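Local coordinates for ribokinase (Thermotoga maritima, PDB 1VM7), which probably catalyses the magnesium-dependent transfer of a phosphoryl group from ATP to O-5 of D-ribose, as a PfkB-family sugar kinase, at residues 254-259 against 286-291; 57-62 against 296-301; 277-282 against 306-311; 143-148 against 263-268. All blocks are in the same frame, centred on the assembly; numbering follows the deposited sequence.

Contact 1 of 4, residues 254-259 against 286-291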
# COMPACT_ATOMS: atom_id res chain seq x y z
N THR A 254 -10.47 -13.87 -11.35
CA THR A 254 -9.89 -13.74 -10.02
C THR A 254 -10.64 -14.60 -9.04
O THR A 254 -11.86 -14.46 -8.93
CB THR A 254 -10.07 -12.27 -9.50
OG1 THR A 254 -9.45 -11.34 -10.39
CG2 THR A 254 -9.47 -12.08 -8.12
N ALA A 255 -9.90 -15.45 -8.33
CA ALA A 255 -10.42 -16.27 -7.22
C ALA A 255 -11.28 -17.44 -7.67
O ALA A 255 -11.85 -18.12 -6.83
CB ALA A 255 -11.17 -15.39 -6.22
N ALA A 256 -11.34 -17.69 -8.99
CA ALA A 256 -12.18 -18.76 -9.54
C ALA A 256 -11.77 -20.12 -8.97
O ALA A 256 -12.62 -20.96 -8.69
CB ALA A 256 -12.06 -18.79 -11.04
N GLY A 257 -10.46 -20.31 -8.78
CA GLY A 257 -9.91 -21.57 -8.29
C GLY A 257 -10.23 -21.78 -6.81
O GLY A 257 -10.52 -22.88 -6.41
N ASP A 258 -10.13 -20.69 -6.05
CA ASP A 258 -10.52 -20.63 -4.64
C ASP A 258 -12.00 -20.94 -4.46
O ASP A 258 -12.40 -21.69 -3.56
CB ASP A 258 -10.24 -19.21 -4.09
CG ASP A 258 -8.75 -18.86 -4.09
OD1 ASP A 258 -7.92 -19.79 -3.87
OD2 ASP A 258 -8.42 -17.64 -4.28
N VAL A 259 -12.83 -20.33 -5.30
CA VAL A 259 -14.25 -20.65 -5.30
C VAL A 259 -14.47 -22.13 -5.64
O VAL A 259 -15.21 -22.82 -4.95
CB VAL A 259 -15.06 -19.73 -6.24
CG1 VAL A 259 -16.53 -20.13 -6.33
CG2 VAL A 259 -15.00 -18.31 -5.75
N ALA A 286 -17.95 -20.89 -12.03
CA ALA A 286 -18.46 -20.31 -13.26
C ALA A 286 -19.28 -19.05 -13.00
O ALA A 286 -19.34 -18.14 -13.84
CB ALA A 286 -19.35 -21.34 -13.98
N ILE A 287 -20.00 -19.03 -11.90
CA ILE A 287 -20.78 -17.83 -11.53
C ILE A 287 -19.81 -16.75 -11.07
O ILE A 287 -19.99 -15.57 -11.40
CB ILE A 287 -21.80 -18.08 -10.38
CG1 ILE A 287 -22.85 -19.12 -10.76
CG2 ILE A 287 -22.50 -16.76 -9.97
CD1 ILE A 287 -23.67 -19.62 -9.58
N SER A 288 -18.80 -17.14 -10.31
CA SER A 288 -17.82 -16.16 -9.82
C SER A 288 -17.11 -15.41 -10.97
O SER A 288 -16.94 -14.21 -10.87
CB SER A 288 -16.83 -16.83 -8.88
OG SER A 288 -15.97 -17.66 -9.60
N VAL A 289 -16.76 -16.08 -12.07
CA VAL A 289 -15.98 -15.43 -13.13
C VAL A 289 -16.80 -14.39 -13.88
O VAL A 289 -16.29 -13.57 -14.63
CB VAL A 289 -15.37 -16.43 -14.08
CG1 VAL A 289 -14.42 -17.33 -13.31
CG2 VAL A 289 -16.45 -17.22 -14.82
N THR A 290 -18.09 -14.40 -13.62
CA THR A 290 -18.98 -13.39 -14.16
C THR A 290 -19.07 -12.16 -13.28
O THR A 290 -19.84 -11.27 -13.57
CB THR A 290 -20.45 -13.95 -14.42
OG1 THR A 290 -21.18 -14.08 -13.20
CG2 THR A 290 -20.42 -15.31 -15.11
N ARG A 291 -18.29 -12.10 -12.20
CA ARG A 291 -18.34 -10.94 -11.32
C ARG A 291 -16.97 -10.42 -11.00
O ARG A 291 -16.04 -11.20 -10.76
CB ARG A 291 -19.12 -11.28 -10.03
CG ARG A 291 -20.61 -11.61 -10.28
CD ARG A 291 -21.15 -12.58 -9.22
NE ARG A 291 -22.47 -13.11 -9.57
CZ ARG A 291 -23.37 -13.58 -8.69
NH1 ARG A 291 -23.08 -13.62 -7.38
NH2 ARG A 291 -24.54 -14.03 -9.11
O HOH W 1 -14.12 -15.71 -10.42
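A256 and V289 touch methyl to methyl: A256 CB lies 3.6 Å from V289 CG1, at the point where the two backbones come nearest. One helical turn further on, the branched end of V259 packs on S288, with V259 CG2 3.9 Å from S288 CB and CG1 only slightly more distant. V259 has CG1 anti to the backbone N (chi1 175°), which turns both methyls to the serine. A glycine in place of V259 would probably leave a gap beside S288 CB, with A256 alone of segment 254-259 still against the serine. The polar link runs through a single water, which is hydrogen-bonded to S288 OG (2.8 Å) and to T254 O (3.0 Å) and bridges the loop before one helix to the last turn of the other. S288 OG is held as well by A285 O, one turn back in its own helix. Within the turn S288-R291, T290 OG1 donates back to I287 O at 2.6 Å, in the carbonyl plane and on a lone pair, while T290 N reaches the same oxygen. T254, S288 and R291 probably belong to a potassium site, and D258 is probably the proton acceptor; its carboxylate takes a hydrogen bond from N56. The contact thus joins the N-terminal turn of helix 256-269 to the C-terminal end of helix 274-288, with helix 53-65 packed against the former through T60 and N56.

Contact 2 of 4, residues 57-62 against 296-301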
# COMPACT_ATOMS: atom_id res chain seq x y z
N GLN A 57 -11.19 -19.14 0.06
CA GLN A 57 -11.78 -20.47 0.18
C GLN A 57 -12.67 -20.62 1.40
O GLN A 57 -13.73 -21.21 1.33
CB GLN A 57 -10.67 -21.51 0.12
CG GLN A 57 -10.04 -21.54 -1.25
CD GLN A 57 -8.86 -22.45 -1.36
OE1 GLN A 57 -8.63 -23.30 -0.51
NE2 GLN A 57 -8.09 -22.26 -2.41
N ALA A 58 -12.23 -20.10 2.54
CA ALA A 58 -13.07 -20.12 3.74
C ALA A 58 -14.38 -19.36 3.52
O ALA A 58 -15.46 -19.82 3.90
CB ALA A 58 -12.34 -19.52 4.87
N VAL A 59 -14.28 -18.18 2.93
CA VAL A 59 -15.47 -17.36 2.64
C VAL A 59 -16.39 -18.08 1.66
O VAL A 59 -17.63 -17.98 1.75
CB VAL A 59 -15.07 -15.97 2.09
CG1 VAL A 59 -16.29 -15.18 1.57
CG2 VAL A 59 -14.36 -15.16 3.13
N THR A 60 -15.79 -18.83 0.72
CA THR A 60 -16.57 -19.65 -0.17
C THR A 60 -17.30 -20.74 0.62
O THR A 60 -18.50 -20.93 0.45
CB THR A 60 -15.69 -20.23 -1.34
OG1 THR A 60 -15.10 -19.15 -2.08
CG2 THR A 60 -16.50 -21.05 -2.25
N VAL A 61 -16.57 -21.44 1.48
CA VAL A 61 -17.15 -22.50 2.27
C VAL A 61 -18.33 -21.98 3.09
O VAL A 61 -19.42 -22.56 3.01
CB VAL A 61 -16.07 -23.16 3.15
CG1 VAL A 61 -16.71 -24.02 4.22
CG2 VAL A 61 -15.08 -23.98 2.25
N ALA A 62 -18.12 -20.87 3.79
CA ALA A 62 -19.12 -20.26 4.65
C ALA A 62 -20.34 -19.85 3.85
O ALA A 62 -21.47 -20.21 4.20
CB ALA A 62 -18.52 -19.05 5.41
N SER A 296 -15.89 -10.67 -3.39
CA SER A 296 -17.13 -10.11 -3.88
C SER A 296 -17.77 -10.95 -5.01
O SER A 296 -18.95 -10.81 -5.25
CB SER A 296 -16.93 -8.65 -4.33
OG SER A 296 -16.19 -8.59 -5.53
N SER A 297 -17.02 -11.82 -5.70
CA SER A 297 -17.60 -12.65 -6.77
C SER A 297 -18.24 -13.95 -6.29
O SER A 297 -18.80 -14.69 -7.10
CB SER A 297 -16.53 -13.04 -7.79
OG SER A 297 -15.64 -13.97 -7.17
N ILE A 298 -18.04 -14.29 -5.02
CA ILE A 298 -18.42 -15.60 -4.52
C ILE A 298 -19.94 -15.71 -4.50
O ILE A 298 -20.60 -14.89 -3.87
CB ILE A 298 -17.84 -15.84 -3.10
CG1 ILE A 298 -16.32 -15.89 -3.20
CG2 ILE A 298 -18.40 -17.13 -2.52
CD1 ILE A 298 -15.54 -15.85 -1.88
N PRO A 299 -20.52 -16.67 -5.25
CA PRO A 299 -21.96 -16.69 -5.16
C PRO A 299 -22.52 -17.22 -3.82
O PRO A 299 -21.86 -17.90 -3.04
CB PRO A 299 -22.36 -17.61 -6.32
CG PRO A 299 -21.26 -18.53 -6.40
CD PRO A 299 -20.04 -17.72 -6.16
N ALA A 300 -23.76 -16.87 -3.57
CA ALA A 300 -24.47 -17.46 -2.46
C ALA A 300 -25.03 -18.82 -2.92
O ALA A 300 -25.23 -19.05 -4.12
CB ALA A 300 -25.60 -16.54 -2.01
N ARG A 301 -25.23 -19.72 -1.96
CA ARG A 301 -25.71 -21.06 -2.23
C ARG A 301 -26.93 -21.08 -3.16
O ARG A 301 -26.97 -21.85 -4.11
CB ARG A 301 -26.05 -21.75 -0.91
CG ARG A 301 -26.54 -23.18 -1.07
CD ARG A 301 -25.64 -23.97 -2.03
NE ARG A 301 -25.98 -25.38 -1.97
CZ ARG A 301 -25.50 -26.25 -1.09
NH1 ARG A 301 -24.64 -25.86 -0.17
NH2 ARG A 301 -25.89 -27.51 -1.14
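I298 and T60 both place a branch anti to the carbonyl carbon and beside the backbone N: CG1 in I298 (chi1 -66°) and OG1 in T60 (chi1 -59°). The isoleucine then extends, chi2 169°, and sends CD1 into the angle between V59 and T60 on helix 53-65. There CD1 comes 3.6 Å from V59 CG1, the two side chains crossing at about a right angle, and 3.3 Å from T60 OG1, a close approach of a methyl to an oxygen. That hydroxyl is hydrogen-bonded to N56 O within its own helix, so it can present itself to an apolar neighbour. I298 CG2 rests 3.9 Å from T60 CA. An alanine at I298 would probably open a gap beside V59 and T60 and lose the apolar grip of this side chain on the helix. The loop around I298 is also tied by I298 O, which accepts from K63 NZ, and V259 of helix 256-269 packs on both I298 and T60. This is a mainly apolar, buried contact of a loop on a helix, backed by one hydrogen bond to the loop backbone, next to S297 of the probable potassium site in the ribokinase (PfkB) fold.

Contact 3 of 4, residues 277-282 against 306-311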
# COMPACT_ATOMS: atom_id res chain seq x y z
N ALA A 277 -19.23 -33.41 -6.76
CA ALA A 277 -18.59 -32.26 -6.13
C ALA A 277 -17.86 -31.39 -7.13
O ALA A 277 -17.86 -30.17 -6.98
CB ALA A 277 -17.64 -32.69 -5.02
N VAL A 278 -17.22 -32.01 -8.13
CA VAL A 278 -16.58 -31.25 -9.23
C VAL A 278 -17.62 -30.44 -9.99
O VAL A 278 -17.40 -29.28 -10.30
CB VAL A 278 -15.82 -32.11 -10.29
CG1 VAL A 278 -15.50 -31.28 -11.55
CG2 VAL A 278 -14.52 -32.67 -9.75
N ILE A 279 -18.74 -31.06 -10.31
CA ILE A 279 -19.78 -30.34 -11.03
C ILE A 279 -20.22 -29.12 -10.21
O ILE A 279 -20.33 -28.00 -10.73
CB ILE A 279 -21.03 -31.19 -11.28
CG1 ILE A 279 -20.68 -32.44 -12.09
CG2 ILE A 279 -22.10 -30.33 -11.97
CD1 ILE A 279 -20.77 -32.27 -13.58
N PHE A 280 -20.45 -29.35 -8.93
CA PHE A 280 -20.95 -28.33 -8.05
C PHE A 280 -19.99 -27.16 -7.95
O PHE A 280 -20.39 -26.02 -8.08
CB PHE A 280 -21.23 -28.91 -6.66
CG PHE A 280 -21.81 -27.91 -5.70
CD1 PHE A 280 -23.16 -27.61 -5.71
CD2 PHE A 280 -20.99 -27.25 -4.79
CE1 PHE A 280 -23.71 -26.68 -4.83
CE2 PHE A 280 -21.53 -26.33 -3.90
CZ PHE A 280 -22.90 -26.04 -3.93
N GLY A 281 -18.70 -27.47 -7.75
CA GLY A 281 -17.66 -26.47 -7.71
C GLY A 281 -17.47 -25.75 -9.02
O GLY A 281 -17.17 -24.55 -9.06
N THR A 282 -17.60 -26.49 -10.11
CA THR A 282 -17.55 -25.92 -11.45
C THR A 282 -18.64 -24.85 -11.61
O THR A 282 -18.41 -23.79 -12.17
CB THR A 282 -17.69 -27.04 -12.51
OG1 THR A 282 -16.43 -27.70 -12.65
CG2 THR A 282 -18.12 -26.49 -13.84
N ALA A 306 -29.64 -22.26 -8.33
CA ALA A 306 -30.40 -21.72 -9.47
C ALA A 306 -29.65 -21.95 -10.78
O ALA A 306 -30.26 -22.16 -11.82
CB ALA A 306 -30.71 -20.24 -9.25
N PHE A 307 -28.32 -21.94 -10.72
CA PHE A 307 -27.52 -22.20 -11.89
C PHE A 307 -27.73 -23.64 -12.40
O PHE A 307 -28.04 -23.86 -13.57
CB PHE A 307 -26.05 -21.96 -11.55
CG PHE A 307 -25.20 -21.82 -12.75
CD1 PHE A 307 -25.32 -20.68 -13.54
CD2 PHE A 307 -24.31 -22.81 -13.11
CE1 PHE A 307 -24.54 -20.53 -14.66
CE2 PHE A 307 -23.53 -22.68 -14.23
CZ PHE A 307 -23.64 -21.53 -15.02
N LEU A 308 -27.55 -24.59 -11.48
CA LEU A 308 -27.59 -26.00 -11.74
C LEU A 308 -28.98 -26.45 -12.19
O LEU A 308 -29.10 -27.31 -13.05
CB LEU A 308 -27.21 -26.75 -10.47
CG LEU A 308 -25.76 -26.57 -10.00
CD1 LEU A 308 -25.65 -26.91 -8.54
CD2 LEU A 308 -24.80 -27.43 -10.85
N LYS A 309 -30.01 -25.86 -11.58
CA LYS A 309 -31.39 -26.12 -11.93
C LYS A 309 -31.65 -25.64 -13.36
O LYS A 309 -32.19 -26.37 -14.19
CB LYS A 309 -32.35 -25.44 -10.95
N ASN A 310 -31.22 -24.41 -13.63
CA ASN A 310 -31.31 -23.79 -14.97
C ASN A 310 -30.70 -24.59 -16.15
O ASN A 310 -30.78 -23.91 -17.33
CB ASN A 310 -30.65 -22.39 -14.95
CG ASN A 310 -31.66 -21.25 -14.85
OD1 ASN A 310 -32.69 -21.26 -15.53
ND2 ASN A 310 -31.35 -20.24 -14.03
N LEU A 311 -29.99 -25.85 -15.85
CA LEU A 311 -29.35 -26.53 -16.93
C LEU A 311 -30.29 -27.55 -17.52
O LEU A 311 -30.02 -27.78 -18.60
CB LEU A 311 -28.02 -27.22 -16.44
CG LEU A 311 -27.01 -26.23 -16.01
CD1 LEU A 311 -25.82 -26.96 -15.41
CD2 LEU A 311 -26.57 -25.31 -17.19
OXT LEU A 311 -31.31 -28.01 -16.94
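L308 reaches helix 274-288 with both of its methyls. CD1 lies 3.8 Å from F280 CD1 and 4.2 Å from F280 CE1, approaching the ring obliquely, and the two side chains cross at about a right angle. CD2 takes the other neighbour, I279, whose CG2 stands 4.1 Å away. L308 thus spans two consecutive residues of one helix, with the backbones nearest each other at F280 and L308, CA to CA 7.9 Å. What brings the ring within reach is its first torsion: the CA–CB bond of F280 leads away from helix 301-309, yet CG is anti to the backbone N (chi1 -178°) and CD1 still meets the leucine. Further out, R301, V304 and E305 of helix 301-309 touch F280, and A283 packs on L308. F307, beside L308, lies on A283 and I287, its ring meeting that of F246 with the planes at about 70°. Within helix 274-288, T282 OG1 donates to V278 O at 3.0 Å from above the carbonyl plane, the opposite face from T282 N. The contact is a modest apolar patch that seats the last helix of the chain on helix 274-288. No hydrogen bond or salt bridge crosses between the two segments, which leaves it resting on apolar burial and van der Waals fit.

Contact 4 of 4, residues 143-148 against 263-268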
# COMPACT_ATOMS: atom_id res chain seq x y z
N ILE A 143 -12.73 -32.43 6.76
CA ILE A 143 -12.16 -31.98 5.50
C ILE A 143 -11.22 -30.80 5.75
O ILE A 143 -11.53 -29.89 6.52
CB ILE A 143 -13.25 -31.55 4.48
CG1 ILE A 143 -14.20 -32.71 4.16
CG2 ILE A 143 -12.59 -31.00 3.21
CD1 ILE A 143 -15.43 -32.29 3.34
N LEU A 144 -10.07 -30.82 5.10
CA LEU A 144 -9.03 -29.83 5.30
C LEU A 144 -8.61 -29.20 4.00
O LEU A 144 -8.16 -29.89 3.07
CB LEU A 144 -7.79 -30.45 5.95
CG LEU A 144 -6.54 -29.56 6.12
CD1 LEU A 144 -6.86 -28.38 6.96
CD2 LEU A 144 -5.40 -30.37 6.76
N LEU A 145 -8.74 -27.87 3.94
CA LEU A 145 -8.25 -27.11 2.79
C LEU A 145 -6.95 -26.37 3.08
O LEU A 145 -6.83 -25.65 4.07
CB LEU A 145 -9.27 -26.12 2.27
CG LEU A 145 -10.30 -26.72 1.33
CD1 LEU A 145 -11.10 -27.71 2.11
CD2 LEU A 145 -11.19 -25.63 0.83
N LEU A 146 -6.00 -26.58 2.19
CA LEU A 146 -4.67 -26.02 2.30
C LEU A 146 -4.33 -25.34 0.99
O LEU A 146 -4.86 -25.71 -0.06
CB LEU A 146 -3.66 -27.13 2.60
CG LEU A 146 -3.83 -27.91 3.90
CD1 LEU A 146 -2.93 -29.16 3.98
CD2 LEU A 146 -3.54 -26.99 5.06
N GLN A 147 -3.46 -24.34 1.06
CA GLN A 147 -2.84 -23.73 -0.11
C GLN A 147 -1.36 -23.57 0.17
O GLN A 147 -0.79 -24.25 1.04
CB GLN A 147 -3.49 -22.41 -0.50
CG GLN A 147 -4.98 -22.31 -0.22
CD GLN A 147 -5.35 -22.22 1.25
OE1 GLN A 147 -4.66 -21.58 2.05
NE2 GLN A 147 -6.50 -22.82 1.61
N ASN A 148 -0.68 -22.70 -0.58
CA ASN A 148 0.75 -22.55 -0.33
C ASN A 148 1.14 -21.11 -0.02
O ASN A 148 2.17 -20.67 -0.48
CB ASN A 148 1.57 -23.08 -1.51
CG ASN A 148 3.06 -23.18 -1.22
OD1 ASN A 148 3.47 -23.58 -0.15
ND2 ASN A 148 3.86 -22.85 -2.21
N ALA A 263 -16.25 -24.61 -2.81
CA ALA A 263 -17.50 -25.23 -3.25
C ALA A 263 -17.35 -26.74 -3.43
O ALA A 263 -18.20 -27.51 -3.00
CB ALA A 263 -17.96 -24.60 -4.52
N PHE A 264 -16.24 -27.17 -4.04
CA PHE A 264 -15.92 -28.60 -4.11
C PHE A 264 -15.99 -29.25 -2.72
O PHE A 264 -16.60 -30.29 -2.56
CB PHE A 264 -14.53 -28.79 -4.71
CG PHE A 264 -14.12 -30.21 -4.82
CD1 PHE A 264 -14.66 -31.01 -5.81
CD2 PHE A 264 -13.22 -30.76 -3.94
CE1 PHE A 264 -14.31 -32.32 -5.92
CE2 PHE A 264 -12.83 -32.09 -4.07
CZ PHE A 264 -13.40 -32.86 -5.04
N ALA A 265 -15.37 -28.60 -1.74
CA ALA A 265 -15.29 -29.12 -0.38
C ALA A 265 -16.66 -29.15 0.31
O ALA A 265 -16.96 -30.10 1.02
CB ALA A 265 -14.30 -28.29 0.39
N VAL A 266 -17.47 -28.11 0.10
CA VAL A 266 -18.87 -28.05 0.57
C VAL A 266 -19.67 -29.23 0.08
O VAL A 266 -20.41 -29.83 0.85
CB VAL A 266 -19.59 -26.73 0.10
CG1 VAL A 266 -21.12 -26.80 0.27
CG2 VAL A 266 -19.05 -25.53 0.88
N ALA A 267 -19.52 -29.56 -1.20
CA ALA A 267 -20.18 -30.70 -1.80
C ALA A 267 -19.78 -32.03 -1.13
O ALA A 267 -20.64 -32.80 -0.68
CB ALA A 267 -19.88 -30.73 -3.25
N LEU A 268 -18.49 -32.28 -1.01
CA LEU A 268 -18.02 -33.45 -0.28
C LEU A 268 -18.63 -33.49 1.13
O LEU A 268 -19.07 -34.54 1.58
CB LEU A 268 -16.50 -33.46 -0.18
CG LEU A 268 -15.67 -33.52 -1.48
CD1 LEU A 268 -14.18 -33.62 -1.17
CD2 LEU A 268 -16.10 -34.69 -2.35
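L145 and I143, two strand residues that point toward the helix, close on A265 and make the tight part of the contact. I143 has CG1 anti to the carbonyl carbon (chi1 -60°), and its extended chain (chi2 170°) carries CD1 to the helix backbone, 3.5 Å from A265 O and 3.9 Å from L268 CB; its side chain crosses that of L268 at about a right angle. L145 comes to A265 from the next inward-facing position of the strand, CD1 standing 3.7 Å from A265 CB and CD2 a little further off. The small A265 methyl is therefore received by the two leucine methyls, while I143 CG2 lies a looser 4.3 Å from it. Looser too is the end of the segment: beyond L145 the chain leaves the helix, and Q147, already past the strand, is hydrogen-bonded through NE2 to Q57 OE1. There is no solvent side, since all four touching residues are buried. The axes of these two short segments, strand 143-146 and helix 263-268, are nearly antiparallel, at 172°, and 9.7 Å apart. Strand 143-146 lies between the parallel strands 17-20 and 165-168 of the large sheet. I17 reaches A265 from the first and I167 touches I143 and L145 from the second, while A277 of helix 274-288 packs on F264, A267 and L268.

Helix 256-269 is the common element: contact 1 uses its N-terminal turn and contact 4 its later part, 15 Å apart between centres. Helix 274-288 follows it and serves contact 3 at its middle and contact 1 at its end. Contact 2, whose centre is 10 Å from that of contact 1 and 12 Å from that of contact 4, brings in helix 53-65 and the loop before the last helix; its two segments enclose those of contacts 1 and 4 along the chain. Q57 of contact 2 links contacts 1 and 4 by hydrogen bonds. Contact 4 sets helix 256-269 on the large sheet, while contacts 1 to 3 join helices and a loop to one another, contacts 1 and 2 beside the probable catalytic and potassium sites.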